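Local coordinates for putative protein (Aquifex aeolicus, PDB 1T6T) that is of unknown function but carries a Toprim domain like that of RNase M5, so it probably acts on nucleic acid with the help of divalent metal ions, at residues 67-72 with 76-81. Sequence-based numbering, arbitrary orientation.
Sequences LLFDLD and ERINQK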
loop_
_atom_site.group_PDB
_atom_site.type_symbol
_atom_site.label_atom_id
_atom_site.label_comp_id
_atom_site.label_asym_id
_atom_site.label_seq_id
_atom_site.Cartn_x
_atom_site.Cartn_y
_atom_site.Cartn_z
ATOM N N LEU B 67 5.886 -1.173 14.482
ATOM C CA LEU B 67 5.739 -0.758 13.088
ATOM C C LEU B 67 6.872 -1.336 12.254
ATOM O O LEU B 67 8.046 -1.132 12.565
ATOM C CB LEU B 67 5.748 0.770 12.977
ATOM C CG LEU B 67 4.644 1.511 13.729
ATOM C CD1 LEU B 67 4.748 2.997 13.430
ATOM C CD2 LEU B 67 3.276 0.973 13.314
ATOM N N LEU B 68 6.520 -2.077 11.210
ATOM C CA LEU B 68 7.525 -2.682 10.340
ATOM C C LEU B 68 7.245 -2.454 8.868
ATOM O O LEU B 68 7.101 -3.405 8.108
ATOM C CB LEU B 68 7.632 -4.188 10.575
ATOM C CG LEU B 68 8.704 -4.733 11.515
ATOM C CD1 LEU B 68 8.835 -6.232 11.269
ATOM C CD2 LEU B 68 10.043 -4.040 11.266
ATOM N N PHE B 69 7.167 -1.194 8.465
ATOM C CA PHE B 69 6.930 -0.877 7.067
ATOM C C PHE B 69 8.273 -0.775 6.359
ATOM O O PHE B 69 9.304 -0.550 6.999
ATOM C CB PHE B 69 6.149 0.427 6.967
ATOM C CG PHE B 69 4.790 0.338 7.576
ATOM C CD1 PHE B 69 3.789 -0.407 6.958
ATOM C CD2 PHE B 69 4.520 0.939 8.800
ATOM C CE1 PHE B 69 2.542 -0.555 7.555
ATOM C CE2 PHE B 69 3.273 0.797 9.404
ATOM C CZ PHE B 69 2.284 0.048 8.782
ATOM N N ASP B 70 8.268 -0.961 5.043
ATOM C CA ASP B 70 9.504 -0.902 4.276
ATOM C C ASP B 70 10.224 0.424 4.471
ATOM O O ASP B 70 9.620 1.418 4.865
ATOM C CB ASP B 70 9.225 -1.144 2.793
ATOM C CG ASP B 70 8.619 -2.515 2.535
ATOM O OD1 ASP B 70 8.803 -3.416 3.380
ATOM O OD2 ASP B 70 7.970 -2.694 1.486
ATOM N N LEU B 71 11.523 0.421 4.196
ATOM C CA LEU B 71 12.348 1.604 4.372
ATOM C C LEU B 71 12.434 2.506 3.149
ATOM O O LEU B 71 13.327 3.340 3.060
ATOM C CB LEU B 71 13.756 1.194 4.816
ATOM C CG LEU B 71 13.839 0.527 6.193
ATOM C CD1 LEU B 71 15.267 0.112 6.484
ATOM C CD2 LEU B 71 13.344 1.490 7.258
ATOM N N ASP B 72 11.510 2.342 2.212
ATOM C CA ASP B 72 11.502 3.183 1.022
ATOM C C ASP B 72 10.526 4.336 1.261
ATOM O O ASP B 72 9.900 4.414 2.318
ATOM C CB ASP B 72 11.106 2.358 -0.211
ATOM C CG ASP B 72 9.701 1.803 -0.128
ATOM O OD1 ASP B 72 9.160 1.678 0.989
ATOM O OD2 ASP B 72 9.136 1.476 -1.194
ATOM N N GLU B 76 7.877 4.763 4.366
ATOM C CA GLU B 76 8.080 5.828 5.338
ATOM C C GLU B 76 6.819 6.675 5.512
ATOM O O GLU B 76 6.509 7.111 6.620
ATOM C CB GLU B 76 9.261 6.703 4.913
ATOM C CG GLU B 76 9.708 7.724 5.955
ATOM C CD GLU B 76 10.088 7.092 7.289
ATOM O OE1 GLU B 76 10.781 6.053 7.291
ATOM O OE2 GLU B 76 9.702 7.647 8.339
ATOM N N ARG B 77 6.095 6.917 4.422
ATOM C CA ARG B 77 4.862 7.694 4.500
ATOM C C ARG B 77 3.823 6.932 5.318
ATOM O O ARG B 77 3.144 7.505 6.173
ATOM C CB ARG B 77 4.313 7.968 3.099
ATOM C CG ARG B 77 5.179 8.902 2.280
ATOM C CD ARG B 77 4.705 8.962 0.841
ATOM N NE ARG B 77 5.452 9.953 0.072
ATOM C CZ ARG B 77 5.405 10.060 -1.250
ATOM N NH1 ARG B 77 4.646 9.234 -1.956
ATOM N NH2 ARG B 77 6.113 10.999 -1.867
ATOM N N ILE B 78 3.701 5.635 5.059
ATOM C CA ILE B 78 2.744 4.818 5.794
ATOM C C ILE B 78 3.166 4.726 7.260
ATOM O O ILE B 78 2.333 4.796 8.163
ATOM C CB ILE B 78 2.644 3.395 5.204
ATOM C CG1 ILE B 78 2.139 3.472 3.765
ATOM C CG2 ILE B 78 1.695 2.544 6.042
ATOM C CD1 ILE B 78 2.008 2.124 3.088
ATOM N N ASN B 79 4.466 4.573 7.491
ATOM C CA ASN B 79 4.974 4.487 8.850
ATOM C C ASN B 79 4.570 5.726 9.642
ATOM O O ASN B 79 4.060 5.622 10.753
ATOM C CB ASN B 79 6.499 4.374 8.855
ATOM C CG ASN B 79 7.052 4.080 10.237
ATOM O OD1 ASN B 79 6.940 2.961 10.733
ATOM N ND2 ASN B 79 7.637 5.090 10.870
ATOM N N GLN B 80 4.802 6.899 9.061
ATOM C CA GLN B 80 4.472 8.154 9.731
ATOM C C GLN B 80 2.983 8.297 9.985
ATOM O O GLN B 80 2.566 8.729 11.062
ATOM C CB GLN B 80 4.970 9.344 8.909
ATOM C CG GLN B 80 6.482 9.432 8.831
ATOM C CD GLN B 80 7.135 9.301 10.199
ATOM O OE1 GLN B 80 6.815 10.048 11.128
ATOM N NE2 GLN B 80 8.050 8.345 10.328
ATOM N N LYS B 81 2.183 7.936 8.988
ATOM C CA LYS B 81 0.732 8.016 9.099
ATOM C C LYS B 81 0.220 7.129 10.233
ATOM O O LYS B 81 -0.570 7.564 11.072
ATOM C CB LYS B 81 0.093 7.574 7.782
ATOM C CG LYS B 81 -1.425 7.488 7.804
ATOM C CD LYS B 81 -2.044 8.859 7.978
ATOM C CE LYS B 81 -3.526 8.839 7.663
ATOM N NZ LYS B 81 -4.105 10.213 7.708
#
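Phe69 lays its ring against the first turns of helix 73-88, meeting Ile78 and Asn79. From CB, chi1 (-64°) sets CG beside the backbone N and sends the ring toward the helix, and chi2 (-71°) turns one face to Ile78. Ile78 CG2 sits over the CD1-CE1 side of that face, a CH-pi contact 3.7 Å from the ring centroid. On the other flank, CD2 comes 3.6 Å from Asn79 CA, and Asn79 OD1 sits in plane at the ring edge; CE2 lies between Ile78 CG2 and Asn79 CA. With only a methyl group at Phe69, as in alanine, Ile78 CG2 is likely to lose the ring face it packs on, leaving a gap between loop and helix.

Asn79 OD1, buried without a hydrogen-bonding partner, also rests 3.4 Å from Leu67 CB, while ND2 bonds Glu95. At the helix start, Asp72 caps Gly75 N with OD1, and its carbonyl O accepts Glu76 N at 2.9 Å. Glu76 OE1 forms a salt bridge with Arg98. The Asp70-Leu71-Asp72 run after strand 64-67 matches the Toprim DxD motif, which in relatives usually helps bind divalent metal; here Asp70 OD1 and OD2 are hydrogen-bonded to Ile109 N and His108 ND1.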